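Local coordinates for protein AP-4 complex accessory subunit Tepsin (Equus caballus, PDB 5WF2) that probably associates with the AP-4 adaptor complex and may thereby take part in vesicular protein trafficking at the trans-Golgi network, at residues Q32-G37 / E64-H69; A40-E45 / Q78-G83; Q25-L30 / G55-E60; P105-L110 / K124-F129. One frame throughout, in Å; residues are numbered along the deposited sequence.

Contact 1 (Q32-G37 / E64-H69)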
loop_
_atom_site.group_PDB
_atom_site.type_symbol
_atom_site.label_atom_id
_atom_site.label_comp_id
_atom_site.label_asym_id
_atom_site.label_seq_id
_atom_site.Cartn_x
_atom_site.Cartn_y
_atom_site.Cartn_z
ATOM N N GLN A 32 -0.593 1.459 10.570
ATOM C CA GLN A 32 0.285 2.328 11.352
ATOM C C GLN A 32 1.566 1.591 11.724
ATOM O O GLN A 32 2.649 2.166 11.680
ATOM C CB GLN A 32 -0.455 2.853 12.591
ATOM C CG GLN A 32 -1.526 3.890 12.305
ATOM C CD GLN A 32 -2.367 4.278 13.538
ATOM O OE1 GLN A 32 -2.527 3.495 14.486
ATOM N NE2 GLN A 32 -2.928 5.486 13.499
ATOM N N THR A 33 1.474 0.296 12.028
ATOM C CA THR A 33 2.676 -0.479 12.320
ATOM C C THR A 33 3.580 -0.566 11.102
ATOM O O THR A 33 4.785 -0.283 11.175
ATOM C CB THR A 33 2.298 -1.889 12.800
ATOM O OG1 THR A 33 1.873 -1.839 14.163
ATOM C CG2 THR A 33 3.467 -2.869 12.707
ATOM N N VAL A 34 3.020 -0.971 9.965
ATOM C CA VAL A 34 3.879 -1.274 8.833
ATOM C C VAL A 34 4.537 -0.023 8.281
ATOM O O VAL A 34 5.627 -0.104 7.687
ATOM C CB VAL A 34 3.085 -2.032 7.761
ATOM C CG1 VAL A 34 2.179 -1.104 7.013
ATOM C CG2 VAL A 34 4.044 -2.724 6.843
ATOM N N THR A 35 3.918 1.149 8.458
ATOM C CA THR A 35 4.446 2.377 7.885
ATOM C C THR A 35 5.393 3.132 8.809
ATOM O O THR A 35 6.034 4.070 8.351
ATOM C CB THR A 35 3.337 3.353 7.449
ATOM O OG1 THR A 35 2.492 3.739 8.541
ATOM C CG2 THR A 35 2.493 2.758 6.339
ATOM N N ARG A 36 5.506 2.765 10.072
ATOM C CA ARG A 36 6.454 3.461 10.930
ATOM C C ARG A 36 7.814 2.786 10.811
ATOM O O ARG A 36 7.923 1.573 10.614
ATOM C CB ARG A 36 5.969 3.491 12.384
ATOM C CG ARG A 36 6.112 2.169 13.170
ATOM C CD ARG A 36 5.886 2.380 14.687
ATOM N NE ARG A 36 4.634 3.094 14.969
ATOM C CZ ARG A 36 3.503 2.533 15.402
ATOM N NH1 ARG A 36 3.426 1.217 15.626
ATOM N NH2 ARG A 36 2.434 3.300 15.612
ATOM N N GLY A 37 8.857 3.576 10.921
ATOM C CA GLY A 37 10.200 3.056 10.757
ATOM C C GLY A 37 11.020 4.008 9.923
ATOM O O GLY A 37 10.505 4.859 9.197
ATOM N N GLU A 64 -7.448 0.631 1.539
ATOM C CA GLU A 64 -7.923 2.001 1.595
ATOM C C GLU A 64 -7.151 2.814 2.632
ATOM O O GLU A 64 -6.896 4.007 2.417
ATOM C CB GLU A 64 -9.430 2.031 1.847
ATOM C CG GLU A 64 -10.276 1.517 0.682
ATOM C CD GLU A 64 -10.382 2.488 -0.478
ATOM O OE1 GLU A 64 -10.120 3.695 -0.287
ATOM O OE2 GLU A 64 -10.754 2.022 -1.574
ATOM N N LEU A 65 -6.724 2.194 3.734
ATOM C CA LEU A 65 -5.964 2.927 4.742
ATOM C C LEU A 65 -4.534 3.173 4.292
ATOM O O LEU A 65 -3.960 4.247 4.556
ATOM C CB LEU A 65 -6.014 2.178 6.077
ATOM C CG LEU A 65 -7.422 2.217 6.694
ATOM C CD1 LEU A 65 -7.625 1.174 7.754
ATOM C CD2 LEU A 65 -7.661 3.528 7.245
ATOM N N LEU A 66 -3.963 2.241 3.540
ATOM C CA LEU A 66 -2.660 2.498 2.948
ATOM C C LEU A 66 -2.739 3.661 1.992
ATOM O O LEU A 66 -1.856 4.509 1.969
ATOM C CB LEU A 66 -2.142 1.253 2.224
ATOM C CG LEU A 66 -1.627 0.127 3.124
ATOM C CD1 LEU A 66 -1.516 -1.150 2.301
ATOM C CD2 LEU A 66 -0.305 0.514 3.755
ATOM N N ILE A 67 -3.795 3.716 1.181
ATOM C CA ILE A 67 -3.939 4.831 0.253
ATOM C C ILE A 67 -4.010 6.143 1.017
ATOM O O ILE A 67 -3.416 7.137 0.607
ATOM C CB ILE A 67 -5.164 4.627 -0.659
ATOM C CG1 ILE A 67 -4.917 3.414 -1.568
ATOM C CG2 ILE A 67 -5.412 5.904 -1.499
ATOM C CD1 ILE A 67 -6.111 2.930 -2.364
ATOM N N CYS A 68 -4.725 6.168 2.141
ATOM C CA CYS A 68 -4.739 7.363 2.984
ATOM C C CYS A 68 -3.333 7.789 3.371
ATOM O O CYS A 68 -3.010 8.979 3.326
ATOM C CB CYS A 68 -5.601 7.120 4.226
ATOM S SG CYS A 68 -7.328 7.016 3.824
ATOM N N HIS A 69 -2.470 6.844 3.730
ATOM C CA HIS A 69 -1.109 7.197 4.094
ATOM C C HIS A 69 -0.229 7.578 2.911
ATOM O O HIS A 69 0.949 7.879 3.125
ATOM C CB HIS A 69 -0.451 6.050 4.859
ATOM C CG HIS A 69 -0.940 5.920 6.263
ATOM N ND1 HIS A 69 -2.196 5.443 6.581
ATOM C CD2 HIS A 69 -0.343 6.221 7.439
ATOM C CE1 HIS A 69 -2.350 5.456 7.892
ATOM N NE2 HIS A 69 -1.240 5.926 8.437
#

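Contact 2 (A40-E45 / Q78-G83)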
loop_
_atom_site.group_PDB
_atom_site.type_symbol
_atom_site.label_atom_id
_atom_site.label_comp_id
_atom_site.label_asym_id
_atom_site.label_seq_id
_atom_site.Cartn_x
_atom_site.Cartn_y
_atom_site.Cartn_z
ATOM N N ALA A 40 13.132 2.976 4.161
ATOM C CA ALA A 40 12.110 3.126 3.129
ATOM C C ALA A 40 11.635 1.803 2.545
ATOM O O ALA A 40 10.630 1.793 1.814
ATOM C CB ALA A 40 12.636 3.970 1.979
ATOM N N PHE A 41 12.323 0.709 2.844
ATOM C CA PHE A 41 11.984 -0.628 2.378
ATOM C C PHE A 41 11.606 -1.512 3.561
ATOM O O PHE A 41 12.340 -1.573 4.552
ATOM C CB PHE A 41 13.166 -1.238 1.618
ATOM C CG PHE A 41 13.713 -0.338 0.575
ATOM C CD1 PHE A 41 12.955 -0.016 -0.546
ATOM C CD2 PHE A 41 14.967 0.251 0.732
ATOM C CE1 PHE A 41 13.443 0.841 -1.507
ATOM C CE2 PHE A 41 15.468 1.121 -0.224
ATOM C CZ PHE A 41 14.704 1.416 -1.345
ATOM N N LEU A 42 10.479 -2.216 3.443
ATOM C CA LEU A 42 10.113 -3.226 4.418
ATOM C C LEU A 42 11.156 -4.347 4.418
ATOM O O LEU A 42 11.747 -4.675 3.388
ATOM C CB LEU A 42 8.728 -3.805 4.108
ATOM C CG LEU A 42 7.523 -2.884 3.841
ATOM C CD1 LEU A 42 6.265 -3.739 3.731
ATOM C CD2 LEU A 42 7.364 -1.841 4.912
ATOM N N SER A 43 11.417 -4.908 5.593
ATOM C CA SER A 43 12.204 -6.127 5.650
ATOM C C SER A 43 11.366 -7.320 5.213
ATOM O O SER A 43 10.139 -7.279 5.182
ATOM C CB SER A 43 12.726 -6.374 7.063
ATOM O OG SER A 43 11.664 -6.773 7.919
ATOM N N ARG A 44 12.060 -8.411 4.922
ATOM C CA ARG A 44 11.394 -9.654 4.570
ATOM C C ARG A 44 10.447 -10.083 5.679
ATOM O O ARG A 44 9.309 -10.498 5.419
ATOM C CB ARG A 44 12.471 -10.715 4.307
ATOM C CG ARG A 44 11.965 -12.061 3.899
ATOM C CD ARG A 44 13.072 -12.933 3.282
ATOM N NE ARG A 44 12.465 -13.980 2.458
ATOM C CZ ARG A 44 12.142 -15.202 2.886
ATOM N NH1 ARG A 44 12.381 -15.566 4.141
ATOM N NH2 ARG A 44 11.575 -16.075 2.056
ATOM N N GLU A 45 10.887 -9.922 6.930
ATOM C CA GLU A 45 10.096 -10.305 8.087
ATOM C C GLU A 45 8.870 -9.425 8.211
ATOM O O GLU A 45 7.764 -9.917 8.443
ATOM C CB GLU A 45 10.962 -10.227 9.355
ATOM C CG GLU A 45 12.377 -10.896 9.212
ATOM C CD GLU A 45 13.518 -9.938 8.752
ATOM O OE1 GLU A 45 14.160 -9.287 9.626
ATOM O OE2 GLU A 45 13.788 -9.844 7.524
ATOM N N GLN A 78 5.409 7.288 2.841
ATOM C CA GLN A 78 4.895 6.981 1.506
ATOM C C GLN A 78 5.597 5.771 0.923
ATOM O O GLN A 78 4.953 4.903 0.319
ATOM C CB GLN A 78 5.068 8.168 0.575
ATOM C CG GLN A 78 4.122 9.338 0.820
ATOM C CD GLN A 78 4.323 10.427 -0.208
ATOM O OE1 GLN A 78 5.454 10.825 -0.492
ATOM N NE2 GLN A 78 3.231 10.899 -0.796
ATOM N N MET A 79 6.927 5.699 1.068
ATOM C CA MET A 79 7.686 4.580 0.524
ATOM C C MET A 79 7.268 3.263 1.168
ATOM O O MET A 79 7.040 2.269 0.471
ATOM C CB MET A 79 9.197 4.821 0.701
ATOM C CG MET A 79 9.745 5.884 -0.252
ATOM S SD MET A 79 9.840 5.343 -1.966
ATOM C CE MET A 79 11.106 4.086 -1.891
ATOM N N ARG A 80 7.117 3.248 2.490
ATOM C CA ARG A 80 6.730 2.016 3.175
ATOM C C ARG A 80 5.303 1.627 2.834
ATOM O O ARG A 80 5.004 0.436 2.682
ATOM C CB ARG A 80 6.915 2.165 4.694
ATOM C CG ARG A 80 8.399 2.361 5.105
ATOM C CD ARG A 80 8.565 2.443 6.614
ATOM N NE ARG A 80 8.189 1.202 7.273
ATOM C CZ ARG A 80 8.999 0.179 7.471
ATOM N NH1 ARG A 80 10.246 0.255 7.082
ATOM N NH2 ARG A 80 8.557 -0.925 8.076
ATOM N N ALA A 81 4.410 2.605 2.725
ATOM C CA ALA A 81 3.031 2.323 2.330
ATOM C C ALA A 81 2.985 1.733 0.930
ATOM O O ALA A 81 2.268 0.756 0.709
ATOM C CB ALA A 81 2.180 3.592 2.423
ATOM N N LEU A 82 3.744 2.303 -0.024
ATOM C CA LEU A 82 3.873 1.697 -1.361
ATOM C C LEU A 82 4.431 0.282 -1.300
ATOM O O LEU A 82 4.009 -0.598 -2.068
ATOM C CB LEU A 82 4.748 2.545 -2.284
ATOM C CG LEU A 82 4.166 3.896 -2.737
ATOM C CD1 LEU A 82 5.206 4.732 -3.469
ATOM C CD2 LEU A 82 2.938 3.748 -3.615
ATOM N N GLY A 83 5.447 0.061 -0.470
ATOM C CA GLY A 83 5.945 -1.292 -0.281
ATOM C C GLY A 83 4.865 -2.250 0.152
ATOM O O GLY A 83 4.814 -3.393 -0.311
HETATM O O HOH W 1 12.294 -1.969 7.277
#

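Contact 3 (Q25-L30 / G55-E60)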
loop_
_atom_site.group_PDB
_atom_site.type_symbol
_atom_site.label_atom_id
_atom_site.label_comp_id
_atom_site.label_asym_id
_atom_site.label_seq_id
_atom_site.Cartn_x
_atom_site.Cartn_y
_atom_site.Cartn_z
ATOM N N GLN A 25 -10.580 -0.643 13.094
ATOM C CA GLN A 25 -9.499 -0.216 13.973
ATOM C C GLN A 25 -8.318 -1.183 13.922
ATOM O O GLN A 25 -7.159 -0.767 14.036
ATOM C CB GLN A 25 -10.013 -0.047 15.414
ATOM C CG GLN A 25 -8.890 0.379 16.383
ATOM C CD GLN A 25 -8.153 1.667 15.944
ATOM O OE1 GLN A 25 -6.903 1.684 15.818
ATOM N NE2 GLN A 25 -8.926 2.755 15.720
ATOM N N GLN A 26 -8.576 -2.479 13.751
ATOM C CA GLN A 26 -7.465 -3.419 13.645
ATOM C C GLN A 26 -6.680 -3.167 12.369
ATOM O O GLN A 26 -5.446 -3.288 12.337
ATOM C CB GLN A 26 -7.982 -4.852 13.657
ATOM C CG GLN A 26 -8.655 -5.285 14.967
ATOM C CD GLN A 26 -9.320 -6.666 14.853
ATOM O OE1 GLN A 26 -9.974 -6.967 13.859
ATOM N NE2 GLN A 26 -9.153 -7.510 15.874
ATOM N N GLU A 27 -7.395 -2.844 11.296
ATOM C CA GLU A 27 -6.719 -2.543 10.043
ATOM C C GLU A 27 -5.881 -1.280 10.180
ATOM O O GLU A 27 -4.743 -1.229 9.693
ATOM C CB GLU A 27 -7.770 -2.464 8.922
ATOM C CG GLU A 27 -8.402 -3.807 8.562
ATOM C CD GLU A 27 -9.557 -4.281 9.465
ATOM O OE1 GLU A 27 -9.972 -3.559 10.396
ATOM O OE2 GLU A 27 -10.063 -5.397 9.231
ATOM N N LEU A 28 -6.391 -0.270 10.880
ATOM C CA LEU A 28 -5.623 0.955 11.055
ATOM C C LEU A 28 -4.355 0.698 11.856
ATOM O O LEU A 28 -3.276 1.163 11.488
ATOM C CB LEU A 28 -6.475 2.019 11.720
ATOM C CG LEU A 28 -5.698 3.311 12.025
ATOM C CD1 LEU A 28 -5.099 3.966 10.768
ATOM C CD2 LEU A 28 -6.587 4.301 12.721
ATOM N N SER A 29 -4.465 -0.044 12.952
ATOM C CA SER A 29 -3.280 -0.392 13.733
ATOM C C SER A 29 -2.246 -1.093 12.881
ATOM O O SER A 29 -1.045 -0.831 13.022
ATOM C CB SER A 29 -3.659 -1.289 14.905
ATOM O OG SER A 29 -4.675 -0.686 15.698
ATOM N N LEU A 30 -2.688 -2.010 12.004
ATOM C CA LEU A 30 -1.752 -2.728 11.137
ATOM C C LEU A 30 -1.010 -1.764 10.221
ATOM O O LEU A 30 0.215 -1.853 10.056
ATOM C CB LEU A 30 -2.489 -3.789 10.302
ATOM C CG LEU A 30 -1.547 -4.583 9.389
ATOM C CD1 LEU A 30 -0.523 -5.410 10.186
ATOM C CD2 LEU A 30 -2.346 -5.472 8.415
ATOM N N GLY A 55 -4.329 -11.324 5.762
ATOM C CA GLY A 55 -5.167 -12.493 5.565
ATOM C C GLY A 55 -6.194 -12.684 6.643
ATOM O O GLY A 55 -7.197 -13.364 6.408
ATOM N N LEU A 56 -5.977 -12.104 7.822
ATOM C CA LEU A 56 -6.898 -12.288 8.933
ATOM C C LEU A 56 -7.875 -11.136 9.084
ATOM O O LEU A 56 -8.867 -11.275 9.805
ATOM C CB LEU A 56 -6.102 -12.483 10.245
ATOM C CG LEU A 56 -5.182 -13.710 10.246
ATOM C CD1 LEU A 56 -4.253 -13.765 11.485
ATOM C CD2 LEU A 56 -5.993 -14.994 10.134
ATOM N N LEU A 57 -7.618 -10.011 8.433
ATOM C CA LEU A 57 -8.422 -8.815 8.537
ATOM C C LEU A 57 -9.086 -8.554 7.180
ATOM O O LEU A 57 -9.080 -9.413 6.282
ATOM C CB LEU A 57 -7.538 -7.655 9.002
ATOM C CG LEU A 57 -6.760 -7.856 10.319
ATOM C CD1 LEU A 57 -5.700 -6.813 10.454
ATOM C CD2 LEU A 57 -7.732 -7.790 11.479
ATOM N N ASN A 58 -9.667 -7.368 7.028
ATOM C CA ASN A 58 -10.325 -6.991 5.780
ATOM C C ASN A 58 -9.283 -6.333 4.883
ATOM O O ASN A 58 -8.861 -5.206 5.153
ATOM C CB ASN A 58 -11.496 -6.055 6.072
ATOM C CG ASN A 58 -12.362 -5.806 4.846
ATOM O OD1 ASN A 58 -11.963 -5.092 3.958
ATOM N ND2 ASN A 58 -13.551 -6.393 4.811
ATOM N N CYS A 59 -8.856 -7.058 3.855
ATOM C CA CYS A 59 -7.831 -6.583 2.933
ATOM C C CYS A 59 -8.177 -5.261 2.259
ATOM O O CYS A 59 -7.331 -4.372 2.162
ATOM C CB CYS A 59 -7.565 -7.643 1.861
ATOM S SG CYS A 59 -6.360 -8.901 2.346
ATOM N N GLU A 60 -9.413 -5.126 1.793
ATOM C CA GLU A 60 -9.808 -3.906 1.109
ATOM C C GLU A 60 -9.690 -2.703 2.032
ATOM O O GLU A 60 -9.187 -1.645 1.635
ATOM C CB GLU A 60 -11.231 -4.044 0.551
ATOM C CG GLU A 60 -11.680 -2.777 -0.064
ATOM C CD GLU A 60 -12.973 -2.885 -0.841
ATOM O OE1 GLU A 60 -13.539 -4.006 -0.935
ATOM O OE2 GLU A 60 -13.402 -1.813 -1.327
#

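Contact 4 (P105-L110 / K124-F129)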
loop_
_atom_site.group_PDB
_atom_site.type_symbol
_atom_site.label_atom_id
_atom_site.label_comp_id
_atom_site.label_asym_id
_atom_site.label_seq_id
_atom_site.Cartn_x
_atom_site.Cartn_y
_atom_site.Cartn_z
ATOM N N PRO A 105 -5.970 5.349 -9.095
ATOM C CA PRO A 105 -5.955 6.825 -9.071
ATOM C C PRO A 105 -4.799 7.427 -8.305
ATOM O O PRO A 105 -4.167 8.373 -8.790
ATOM C CB PRO A 105 -7.304 7.173 -8.429
ATOM C CG PRO A 105 -8.172 6.046 -8.768
ATOM C CD PRO A 105 -7.292 4.828 -8.702
ATOM N N ARG A 106 -4.513 6.926 -7.108
ATOM C CA ARG A 106 -3.438 7.503 -6.328
ATOM C C ARG A 106 -2.086 7.141 -6.914
ATOM O O ARG A 106 -1.174 7.979 -6.949
ATOM C CB ARG A 106 -3.531 7.072 -4.871
ATOM C CG ARG A 106 -2.531 7.808 -3.956
ATOM C CD ARG A 106 -2.662 9.391 -4.037
ATOM N NE ARG A 106 -1.663 10.055 -3.197
ATOM C CZ ARG A 106 -1.125 11.254 -3.440
ATOM N NH1 ARG A 106 -1.473 11.957 -4.512
ATOM N NH2 ARG A 106 -0.191 11.735 -2.622
ATOM N N LEU A 107 -1.938 5.921 -7.420
ATOM C CA LEU A 107 -0.692 5.565 -8.098
ATOM C C LEU A 107 -0.465 6.421 -9.338
ATOM O O LEU A 107 0.677 6.819 -9.616
ATOM C CB LEU A 107 -0.696 4.087 -8.466
ATOM C CG LEU A 107 -0.567 3.099 -7.314
ATOM C CD1 LEU A 107 -0.668 1.710 -7.876
ATOM C CD2 LEU A 107 0.810 3.273 -6.641
ATOM N N GLN A 108 -1.523 6.719 -10.105
ATOM C CA GLN A 108 -1.376 7.624 -11.250
ATOM C C GLN A 108 -0.933 9.019 -10.801
ATOM O O GLN A 108 -0.053 9.623 -11.423
ATOM C CB GLN A 108 -2.691 7.734 -12.053
ATOM C CG GLN A 108 -2.929 6.654 -13.072
ATOM C CD GLN A 108 -4.353 6.669 -13.658
ATOM O OE1 GLN A 108 -5.265 7.297 -13.111
ATOM N NE2 GLN A 108 -4.528 5.992 -14.798
ATOM N N GLU A 109 -1.529 9.545 -9.733
ATOM C CA GLU A 109 -1.120 10.850 -9.214
ATOM C C GLU A 109 0.353 10.870 -8.818
ATOM O O GLU A 109 1.092 11.812 -9.158
ATOM C CB GLU A 109 -1.984 11.237 -8.027
ATOM C CG GLU A 109 -3.380 11.694 -8.429
ATOM C CD GLU A 109 -4.351 11.774 -7.274
ATOM O OE1 GLU A 109 -3.923 11.642 -6.092
ATOM O OE2 GLU A 109 -5.556 11.958 -7.568
ATOM N N LEU A 110 0.801 9.854 -8.079
ATOM C CA LEU A 110 2.192 9.827 -7.638
ATOM C C LEU A 110 3.136 9.667 -8.817
ATOM O O LEU A 110 4.200 10.304 -8.857
ATOM C CB LEU A 110 2.427 8.732 -6.608
ATOM C CG LEU A 110 1.658 8.808 -5.278
ATOM C CD1 LEU A 110 1.931 7.632 -4.432
ATOM C CD2 LEU A 110 2.015 10.010 -4.472
ATOM N N LYS A 124 6.450 1.910 -10.921
ATOM C CA LYS A 124 6.726 0.480 -11.145
ATOM C C LYS A 124 5.569 -0.376 -10.668
ATOM O O LYS A 124 5.209 -1.359 -11.318
ATOM C CB LYS A 124 8.009 0.044 -10.428
ATOM C CG LYS A 124 9.183 0.903 -10.748
ATOM C CD LYS A 124 10.532 0.176 -10.629
ATOM C CE LYS A 124 10.896 -0.184 -9.227
ATOM N NZ LYS A 124 12.387 -0.517 -9.145
ATOM N N ILE A 125 4.953 0.003 -9.546
ATOM C CA ILE A 125 3.804 -0.740 -9.042
ATOM C C ILE A 125 2.649 -0.637 -10.032
ATOM O O ILE A 125 1.962 -1.621 -10.325
ATOM C CB ILE A 125 3.383 -0.213 -7.663
ATOM C CG1 ILE A 125 4.453 -0.495 -6.615
ATOM C CG2 ILE A 125 2.103 -0.855 -7.244
ATOM C CD1 ILE A 125 4.289 0.186 -5.287
ATOM N N LEU A 126 2.368 0.578 -10.495
ATOM C CA LEU A 126 1.258 0.783 -11.413
ATOM C C LEU A 126 1.483 0.008 -12.691
ATOM O O LEU A 126 0.572 -0.655 -13.198
ATOM C CB LEU A 126 1.108 2.277 -11.699
ATOM C CG LEU A 126 -0.013 2.715 -12.638
ATOM C CD1 LEU A 126 -1.326 2.188 -12.155
ATOM C CD2 LEU A 126 -0.052 4.241 -12.704
ATOM N N ARG A 127 2.708 0.060 -13.236
ATOM C CA ARG A 127 2.987 -0.662 -14.481
ATOM C C ARG A 127 2.867 -2.170 -14.304
ATOM O O ARG A 127 2.416 -2.870 -15.213
ATOM C CB ARG A 127 4.377 -0.306 -15.011
ATOM C CG ARG A 127 4.549 1.170 -15.449
ATOM C CD ARG A 127 3.879 1.535 -16.761
ATOM N NE ARG A 127 2.547 2.079 -16.532
ATOM C CZ ARG A 127 2.287 3.351 -16.246
ATOM N NH1 ARG A 127 3.271 4.241 -16.162
ATOM N NH2 ARG A 127 1.026 3.726 -16.039
ATOM N N HIS A 128 3.205 -2.676 -13.135
ATOM C CA HIS A 128 3.072 -4.094 -12.846
ATOM C C HIS A 128 1.598 -4.511 -12.802
ATOM O O HIS A 128 1.199 -5.492 -13.444
ATOM C CB HIS A 128 3.774 -4.398 -11.543
ATOM C CG HIS A 128 3.786 -5.850 -11.203
ATOM N ND1 HIS A 128 4.676 -6.745 -11.772
ATOM C CD2 HIS A 128 2.946 -6.585 -10.444
ATOM C CE1 HIS A 128 4.425 -7.954 -11.306
ATOM N NE2 HIS A 128 3.377 -7.892 -10.507
ATOM N N PHE A 129 0.768 -3.773 -12.054
ATOM C CA PHE A 129 -0.646 -4.124 -11.953
ATOM C C PHE A 129 -1.331 -4.027 -13.315
ATOM O O PHE A 129 -2.140 -4.887 -13.674
ATOM C CB PHE A 129 -1.346 -3.223 -10.924
ATOM C CG PHE A 129 -0.887 -3.392 -9.490
ATOM C CD1 PHE A 129 -0.162 -4.506 -9.068
ATOM C CD2 PHE A 129 -1.328 -2.482 -8.520
ATOM C CE1 PHE A 129 0.206 -4.650 -7.751
ATOM C CE2 PHE A 129 -0.961 -2.625 -7.183
ATOM C CZ PHE A 129 -0.205 -3.699 -6.788
#

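Contact 1 (Q32-G37 / E64-H69)
His69 and Thr35 bury the most surface here, where the ends of helix 25-35 and helix 59-68 come together. The imidazole brings its CD2 carbon to 3.9 Å from Thr35 OG1, the two side chains crossing at about a right angle. The ring cannot turn freely, because His69 ND1 donates to Leu65 O at 2.9 Å, nearly straight at 168° and close to the ring plane. Leu65 O also takes the backbone N-H of His69, from the opposite face of its carbonyl plane, so one residue grips this oxygen twice. On Thr35 the hydroxyl sits between the backbone N and the carbonyl carbon (chi1 60°), and its hydrogen bond goes back along its own helix to Val31 O. The methyl CG2 then lies beside the backbone N, 4.4 Å from Leu66 CD2. That same CD2 lies 4.4 Å from Val34 CG1, while Gln32 runs past the ring with its CG 4.4 Å from His69 NE2. Thr35 also rests on Val77 and Ala81 of helix 75-89. Thr35 OG1 and His69 ND1 each bond on their own side of the contact, which implies that this joint of the all-helical VHS/ENTH-like domain is held by van der Waals packing.

Contact 2 (A40-E45 / Q78-G83)
Apolar packing joins Ala40 and Phe41 to Met79. Ala40 CB rests 3.8 Å from Met79 CB, where the backbones come nearest. The Met79 chain bends at both chi2 (-72°) and chi3, which carries its methyl round to Phe41; CE ends 4.0 Å from Phe41 CE1, and the two side chains run side by side in the same direction. Leu42 adds a different kind of contact: its CD2 sits over one face of the Arg80 guanidinium, off centre, 3.5 Å from NH2, while its other methyl reaches the backbone of Gly83. The polar links are made through water and beyond the segments. One water, at the edge of the guanidinium plane, accepts from Arg80 NH1 at 3.0 Å and donates to Phe41 O at 2.8 Å. The arginine further bonds Val34 O through NE, Arg39 O through NH1, and Glu46 through an NH2 salt bridge. With a leucine in its place, Val34 O and Arg39 O would probably lose their donor and Glu46 the mate for its charge. Ser43, the N-cap of helix 44-56, bonds Glu46 N through OG. The loop that ends in this N-cap is laid against helix 75-89 in the all-helical VHS/ENTH-like domain of tepsin.

Contact 3 (Q25-L30 / G55-E60)
Glu27, on helix 25-35, faces Leu57 in the short connection between helix 44-56 and helix 59-68, and their CA atoms, 6.7 Å apart, mark the closest backbone approach. Leu57 is extended, and the next residue, Asn58, stands at the N-cap of helix 59-68. Asn58 offers its backbone N-H to the Glu27 carboxylate: Asn58 N to Glu27 OE2 is 3.0 Å, nearly straight at 167°, and uses the anti lone pair of that oxygen. A bend at chi2 (82°) turns the Glu27 carboxylate to this N-H and lays OE2 3.4 Å from Leu57 CB. The methyls of Leu57 divide their contacts: CD2 packs 3.4 Å from Gln26 OE1 and also against Gln26 CB, while CD1 comes to 4.1 Å from Leu30 CD2. An alanine at Glu27 would probably leave the N-H of Asn58 without its acceptor and open a gap beside Leu57 CB. Asn58 meanwhile sends its own side chain away, OD1 accepting from Ala61 N in the first turn of helix 59-68. An interhelical turn with a side-chain N-cap, docked on an earlier helix of the VHS/ENTH-like fold, is what the arrangement amounts to.

Contact 4 (P105-L110 / K124-F129)
Leu107 and Leu126 reach each other through different first torsions: CG of Leu107 lies beside its backbone N (chi1 -71°), whereas CG of Leu126 swings to the far side from its own N (chi1 -180°). They join helix 96-111 to helix 117-132, the last two helices of the all-helical VHS/ENTH-like domain. The local axes approach to 9.6 Å with their directions 134° apart, an obliquely antiparallel crossing. Where the backbones come nearest, Leu107 CB lies 4.1 Å from Leu126 CB. Farther out on the same side chain, Leu107 CD1 meets Ile125 CG2 at 3.8 Å, the two side chains crossing at about a right angle, and it also comes to 4.3 Å from Phe129 CD2 in the ring on the next turn. Leu107 therefore packs into three residues of the opposing helix with two of its carbons. Leu82 of helix 75-89 touches both Leu107 and Ile125, and so continues this apolar layer into the middle of the domain. Arg106 and Glu109 make a salt bridge within helix 96-111, turned away from helix 117-132, with Arg106 NH1 to Glu109 OE1 at 2.9 Å, and the same arginine gives NH2 to Leu70 O. Arg127, on the other helix, pairs with Glu130. Gln108, an exposed residue at the border of the contact, lays its CG 3.8 Å from Leu126 CD2.

In the fold
Contacts 1, 2 and 4 form a connected run through the domain. Contacts 1 and 2, with centres 10 Å apart, meet where Leu42 CD2 packs 3.7 Å from Val34 O. Contact 3 sits 11 Å from contact 1, centre to centre, and both use helix 25-35 and helix 59-68; Leu65 CD1 touches Glu27 CB at 3.8 Å. Helix 75-89 carries the packing on to contact 4, where Leu82 CD2 lies 3.7 Å from Leu107 CD2. Contacts 3 and 4 lie on opposite sides of the chain's centre, their own centres about 22 Å apart, and do not touch.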